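Local coordinates for protein sugar-binding transcriptional regulator, LacI family (Enterococcus faecalis, PDB 3CS3) that probably senses a small sugar-like effector through its periplasmic-binding-protein-like region and regulates transcription by binding DNA, as in other LacI-family repressors, at residues Arg224-Ala229 against Gly264-Ser269; Gln108-Phe113 against Asp180-Asn185. All coordinates share one frame; numbering follows the deposited sequence. Where two conformers were deposited one is given.

Contact 1 of 2, residues Arg224-Ala229 against Gly264-Ser269; sequences RLATIA and GESFPS
Ser266 meets 224-229 with two hydrogen bonds, one from its backbone and one to its side chain. Ser266 N donates to Arg224 O at 3.2 Å, with an angle of 146° at the hydrogen. Ser266 OG accepts from Ala226 N at 3.0 Å, and this bond is straighter, 163° at the hydrogen. Chi1 of 73° places OG between the backbone N and the carbonyl carbon of its own residue, which turns it to the Ala226 amide. The same OG is also hydrogen-bonded to Ile209 O, so the hydroxyl joins 224-229 to strand 207-210.

Arg224 O has a second neighbour in Gly264, whose CA makes a CH...O contact of 3.3 Å. Arg224 CG lies against Gly264 CA as well, at 3.7 Å. Ala226 points its methyl at the other segment. Ala226 CB meets Gly264 N at 3.5 Å and packs on Phe267 CB at 4.1 Å.

Residues Gly264 to Phe267 form a type I beta turn, closed by a bond from Phe267 N to Gly264 O of 3.0 Å. The turn follows strand 255-262, the antiparallel neighbour of strand 227-229 in the mixed sheet of this periplasmic-binding-protein-like fold. The contact therefore continues the pairing of these strands beyond their regular part.

Further out, the CB of Leu225 points away from the turn, though its CD1 still brushes Ser266 OG. The side chain packs on Asp186, Ala189 and Tyr193 of helix 186-196. The guanidinium of Arg224 is held by Asn214 through NH2. The Arg224 chain bends at chi2 and chi3, which brings NE near Leu225 O in a weak bond. NE has a second weak bond to Gly218 O. The Phe267 ring leaves 224-229 and reaches helix 102-115, where it touches Gln112.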
loop_
_atom_site.group_PDB
_atom_site.type_symbol
_atom_site.label_atom_id
_atom_site.label_comp_id
_atom_site.label_asym_id
_atom_site.label_seq_id
_atom_site.Cartn_x
_atom_site.Cartn_y
_atom_site.Cartn_z
ATOM N N ARG A 224 -4.801 17.705 -10.679
ATOM C CA ARG A 224 -4.472 16.330 -11.095
ATOM C C ARG A 224 -3.015 16.206 -11.537
ATOM O O ARG A 224 -2.529 16.982 -12.368
ATOM C CB ARG A 224 -5.461 15.835 -12.176
ATOM C CG ARG A 224 -4.892 14.948 -13.287
ATOM C CD ARG A 224 -5.295 13.486 -13.212
ATOM N NE ARG A 224 -4.201 12.622 -12.767
ATOM C CZ ARG A 224 -4.053 11.342 -13.114
ATOM N NH1 ARG A 224 -4.917 10.752 -13.932
ATOM N NH2 ARG A 224 -3.034 10.643 -12.638
ATOM N N LEU A 225 -2.317 15.248 -10.938
ATOM C CA LEU A 225 -0.901 15.037 -11.207
ATOM C C LEU A 225 -0.691 14.409 -12.580
ATOM O O LEU A 225 -1.064 13.253 -12.809
ATOM C CB LEU A 225 -0.259 14.183 -10.108
ATOM C CG LEU A 225 1.197 13.730 -10.292
ATOM C CD1 LEU A 225 2.163 14.908 -10.368
ATOM C CD2 LEU A 225 1.593 12.796 -9.168
ATOM N N ALA A 226 -0.113 15.199 -13.487
ATOM C CA ALA A 226 0.328 14.726 -14.803
ATOM C C ALA A 226 1.402 13.663 -14.597
ATOM O O ALA A 226 2.275 13.806 -13.729
ATOM C CB ALA A 226 0.870 15.882 -15.626
ATOM N N THR A 227 1.326 12.587 -15.371
ATOM C CA THR A 227 2.076 11.382 -15.031
ATOM C C THR A 227 2.251 10.444 -16.211
ATOM O O THR A 227 1.639 10.628 -17.263
ATOM C CB THR A 227 1.385 10.608 -13.856
ATOM O OG1 THR A 227 2.224 9.535 -13.416
ATOM C CG2 THR A 227 0.014 10.061 -14.285
ATOM N N ILE A 228 3.100 9.439 -16.017
ATOM C CA ILE A 228 3.312 8.385 -17.002
ATOM C C ILE A 228 2.629 7.105 -16.515
ATOM O O ILE A 228 2.933 6.591 -15.441
ATOM C CB ILE A 228 4.813 8.137 -17.255
ATOM C CG1 ILE A 228 5.546 9.443 -17.639
ATOM C CG2 ILE A 228 5.000 7.053 -18.294
ATOM C CD1 ILE A 228 5.161 10.040 -19.000
ATOM N N ALA A 229 1.698 6.613 -17.320
ATOM C CA ALA A 229 0.857 5.490 -16.957
ATOM C C ALA A 229 1.244 4.235 -17.698
ATOM O O ALA A 229 1.714 4.292 -18.825
ATOM C CB ALA A 229 -0.585 5.812 -17.244
ATOM N N GLY A 264 -2.351 16.415 -16.951
ATOM C CA GLY A 264 -2.889 16.893 -15.695
ATOM C C GLY A 264 -2.596 18.362 -15.507
ATOM O O GLY A 264 -1.582 18.869 -15.995
ATOM N N GLU A 265 -3.473 19.031 -14.762
ATOM C CA GLU A 265 -3.365 20.474 -14.552
ATOM C C GLU A 265 -2.183 20.883 -13.666
ATOM O O GLU A 265 -1.958 22.076 -13.425
ATOM C CB GLU A 265 -4.685 21.045 -14.017
ATOM C CG GLU A 265 -5.625 21.565 -15.098
ATOM C CD GLU A 265 -5.345 23.009 -15.471
ATOM O OE1 GLU A 265 -5.063 23.275 -16.659
ATOM O OE2 GLU A 265 -5.403 23.880 -14.576
ATOM N N SER A 266 -1.408 19.897 -13.203
ATOM C CA SER A 266 -0.151 20.158 -12.482
ATOM C C SER A 266 0.949 20.577 -13.457
ATOM O O SER A 266 1.944 21.181 -13.064
ATOM C CB SER A 266 0.309 18.931 -11.700
ATOM O OG SER A 266 0.816 17.922 -12.558
ATOM N N PHE A 267 0.768 20.219 -14.723
ATOM C CA PHE A 267 1.635 20.666 -15.792
ATOM C C PHE A 267 0.760 21.101 -16.966
ATOM O O PHE A 267 0.402 20.277 -17.808
ATOM C CB PHE A 267 2.598 19.548 -16.207
ATOM C CG PHE A 267 3.683 19.998 -17.146
ATOM C CD1 PHE A 267 4.836 20.606 -16.654
ATOM C CD2 PHE A 267 3.558 19.813 -18.518
ATOM C CE1 PHE A 267 5.838 21.027 -17.514
ATOM C CE2 PHE A 267 4.561 20.232 -19.386
ATOM C CZ PHE A 267 5.701 20.835 -18.882
ATOM N N PRO A 268 0.386 22.397 -17.008
ATOM C CA PRO A 268 -0.410 22.916 -18.122
ATOM C C PRO A 268 0.392 22.873 -19.420
ATOM O O PRO A 268 1.409 23.562 -19.548
ATOM C CB PRO A 268 -0.718 24.361 -17.700
ATOM C CG PRO A 268 -0.466 24.398 -16.219
ATOM C CD PRO A 268 0.666 23.446 -16.011
ATOM N N SER A 269 -0.064 22.036 -20.349
ATOM C CA SER A 269 0.641 21.781 -21.603
ATOM C C SER A 269 -0.315 21.752 -22.795
ATOM O O SER A 269 -1.141 22.649 -22.965
ATOM C CB SER A 269 1.423 20.463 -21.518
ATOM O OG SER A 269 0.573 19.368 -21.213
#

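Contact 2 of 2, residues Gln108-Phe113 against Asp180-Asn185; sequences QAIEQF and DVFAFN
Phe113 reaches from helix 108-113 to strand 180-183 with its CB directed at the strand. Chi1 of -64° sets CG anti to the carbonyl carbon and directs the ring at the strand. From there Phe113 CD1 and CE1 run along Asp180 CB, each at 3.9 Å. Phe113 CE2, across the ring from CD1, lies 3.8 Å from Phe182 CB, which approaches obliquely. The tip, Phe113 CZ, comes closest: it stands 3.3 Å from Val181 O. Both this oxygen and Asp180 CB lie at the ring edge, near its plane. The carboxylate of Asp180 is paired with Arg208 by a salt bridge and with Ser118 by a hydrogen bond.

The Phe182 side chain crosses that of Phe113 at about a right angle and rises toward the helix. The methyl of Ala109 covers one face of its ring. Ala109 CB is 3.9 Å from the Phe182 ring centroid and 27° off the normal, a CH-pi contact displaced toward the rim at CE1 and CZ. Phe184 CD2 lies over the opposite face, so the ring is held between the two. Ile110 adds its CD1, 3.7 Å from Phe182 CD2.

Helix and strand run antiparallel, with segment axes 9.7 Å apart. This is a helix layered on the parallel sheet that contains strands 121-125, 179-183 and 207-210, in an alpha/beta domain of the Rossmann-like type found in periplasmic-binding-protein folds. Strand 121-125 contributes Leu123 beside Ile110 and Phe182.

With no hydrogen bond between helix and strand, their fit depends on van der Waals and CH-pi contacts, with Val181 O at the Phe113 edge the one polar atom in close touch.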
loop_
_atom_site.group_PDB
_atom_site.type_symbol
_atom_site.label_atom_id
_atom_site.label_comp_id
_atom_site.label_asym_id
_atom_site.label_seq_id
_atom_site.Cartn_x
_atom_site.Cartn_y
_atom_site.Cartn_z
ATOM N N GLN A 108 8.590 10.519 -23.085
ATOM C CA GLN A 108 7.258 11.111 -23.146
ATOM C C GLN A 108 7.045 12.227 -22.120
ATOM O O GLN A 108 6.338 13.194 -22.395
ATOM C CB GLN A 108 6.187 10.030 -23.016
ATOM C CG GLN A 108 5.951 9.251 -24.312
ATOM C CD GLN A 108 5.091 8.013 -24.113
ATOM O OE1 GLN A 108 3.982 7.920 -24.646
ATOM N NE2 GLN A 108 5.595 7.059 -23.338
ATOM N N ALA A 109 7.671 12.103 -20.951
ATOM C CA ALA A 109 7.566 13.134 -19.920
ATOM C C ALA A 109 8.425 14.338 -20.245
ATOM O O ALA A 109 7.980 15.476 -20.124
ATOM C CB ALA A 109 7.951 12.583 -18.574
ATOM N N ILE A 110 9.656 14.077 -20.668
ATOM C CA ILE A 110 10.624 15.132 -20.913
ATOM C C ILE A 110 10.316 15.919 -22.206
ATOM O O ILE A 110 10.733 17.071 -22.354
ATOM C CB ILE A 110 12.072 14.571 -20.858
ATOM C CG1 ILE A 110 13.004 15.540 -20.136
ATOM C CG2 ILE A 110 12.577 14.167 -22.224
ATOM C CD1 ILE A 110 12.907 15.458 -18.619
ATOM N N GLU A 111 9.548 15.293 -23.100
ATOM C CA GLU A 111 9.031 15.907 -24.319
ATOM C C GLU A 111 8.071 17.038 -23.992
ATOM O O GLU A 111 7.975 18.007 -24.740
ATOM C CB GLU A 111 8.275 14.857 -25.126
ATOM C CG GLU A 111 8.135 15.122 -26.602
ATOM C CD GLU A 111 7.560 13.922 -27.338
ATOM O OE1 GLU A 111 6.370 13.599 -27.113
ATOM O OE2 GLU A 111 8.295 13.302 -28.139
ATOM N N GLN A 112 7.359 16.900 -22.875
ATOM C CA GLN A 112 6.385 17.888 -22.449
ATOM C C GLN A 112 7.063 19.148 -21.932
ATOM O O GLN A 112 6.533 20.253 -22.103
ATOM C CB GLN A 112 5.469 17.310 -21.368
ATOM C CG GLN A 112 4.733 16.048 -21.773
ATOM C CD GLN A 112 3.696 16.302 -22.839
ATOM O OE1 GLN A 112 2.925 17.255 -22.751
ATOM N NE2 GLN A 112 3.670 15.450 -23.857
ATOM N N PHE A 113 8.219 18.979 -21.288
ATOM C CA PHE A 113 9.012 20.122 -20.826
ATOM C C PHE A 113 9.615 20.878 -22.007
ATOM O O PHE A 113 9.632 22.106 -22.005
ATOM C CB PHE A 113 10.109 19.692 -19.853
ATOM C CG PHE A 113 9.588 19.113 -18.564
ATOM C CD1 PHE A 113 9.289 19.939 -17.483
ATOM C CD2 PHE A 113 9.416 17.733 -18.425
ATOM C CE1 PHE A 113 8.816 19.397 -16.285
ATOM C CE2 PHE A 113 8.942 17.183 -17.247
ATOM C CZ PHE A 113 8.637 18.018 -16.168
ATOM N N ASP A 180 10.171 23.859 -12.757
ATOM C CA ASP A 180 9.760 22.673 -13.501
ATOM C C ASP A 180 10.417 21.420 -12.952
ATOM O O ASP A 180 11.645 21.331 -12.890
ATOM C CB ASP A 180 10.027 22.854 -14.994
ATOM C CG ASP A 180 9.122 23.904 -15.618
ATOM O OD1 ASP A 180 8.212 24.398 -14.918
ATOM O OD2 ASP A 180 9.309 24.233 -16.806
ATOM N N VAL A 181 9.584 20.468 -12.527
ATOM C CA VAL A 181 10.048 19.243 -11.877
ATOM C C VAL A 181 9.569 17.988 -12.607
ATOM O O VAL A 181 8.378 17.837 -12.893
ATOM C CB VAL A 181 9.593 19.158 -10.386
ATOM C CG1 VAL A 181 10.186 17.919 -9.705
ATOM C CG2 VAL A 181 9.985 20.419 -9.609
ATOM N N PHE A 182 10.507 17.099 -12.916
ATOM C CA PHE A 182 10.168 15.750 -13.338
ATOM C C PHE A 182 10.495 14.830 -12.171
ATOM O O PHE A 182 11.664 14.562 -11.887
ATOM C CB PHE A 182 10.915 15.367 -14.621
ATOM C CG PHE A 182 10.661 13.955 -15.100
ATOM C CD1 PHE A 182 9.451 13.300 -14.850
ATOM C CD2 PHE A 182 11.629 13.296 -15.854
ATOM C CE1 PHE A 182 9.236 11.997 -15.295
ATOM C CE2 PHE A 182 11.415 11.994 -16.315
ATOM C CZ PHE A 182 10.217 11.345 -16.035
ATOM N N ALA A 183 9.444 14.400 -11.470
ATOM C CA ALA A 183 9.565 13.449 -10.369
ATOM C C ALA A 183 9.541 12.053 -10.964
ATOM O O ALA A 183 8.696 11.752 -11.804
ATOM C CB ALA A 183 8.440 13.632 -9.386
ATOM N N PHE A 184 10.481 11.210 -10.546
ATOM C CA PHE A 184 10.682 9.909 -11.190
ATOM C C PHE A 184 9.648 8.879 -10.743
ATOM O O PHE A 184 9.486 7.842 -11.394
ATOM C CB PHE A 184 12.123 9.401 -11.001
ATOM C CG PHE A 184 13.126 9.991 -11.985
ATOM C CD1 PHE A 184 14.345 9.354 -12.213
ATOM C CD2 PHE A 184 12.850 11.169 -12.695
ATOM C CE1 PHE A 184 15.280 9.887 -13.103
ATOM C CE2 PHE A 184 13.776 11.704 -13.590
ATOM C CZ PHE A 184 14.990 11.059 -13.800
ATOM N N ASN A 185 8.968 9.162 -9.630
ATOM C CA ASN A 185 7.679 8.533 -9.346
ATOM C C ASN A 185 6.643 9.462 -8.723
ATOM O O ASN A 185 6.985 10.549 -8.246
ATOM C CB ASN A 185 7.809 7.179 -8.618
ATOM C CG ASN A 185 8.150 7.297 -7.131
ATOM O OD1 ASN A 185 8.292 8.383 -6.556
ATOM N ND2 ASN A 185 8.274 6.140 -6.499
#

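Contact 2 is buried throughout and joins a helix to the parallel sheet. Contact 1 is partly buried, with Glu265 exposed at its margin, and joins the residues just before strand 227-229 to the turn after strand 255-262. Their chemistry differs accordingly. Hydrogen bonds to backbone groups organise contact 1, whereas rings and methyl groups make up contact 2. The two centres are about 9 Å apart and the contacts touch. Phe267 CE1 packs 3.6 Å from Phe113 CE1, and Ile228 CD1 lies 3.8 Å from Ala109 N. Helix 102-115 meets both, through Phe113 and Ala109 in contact 2 and through its touch with Phe267 and Ile228.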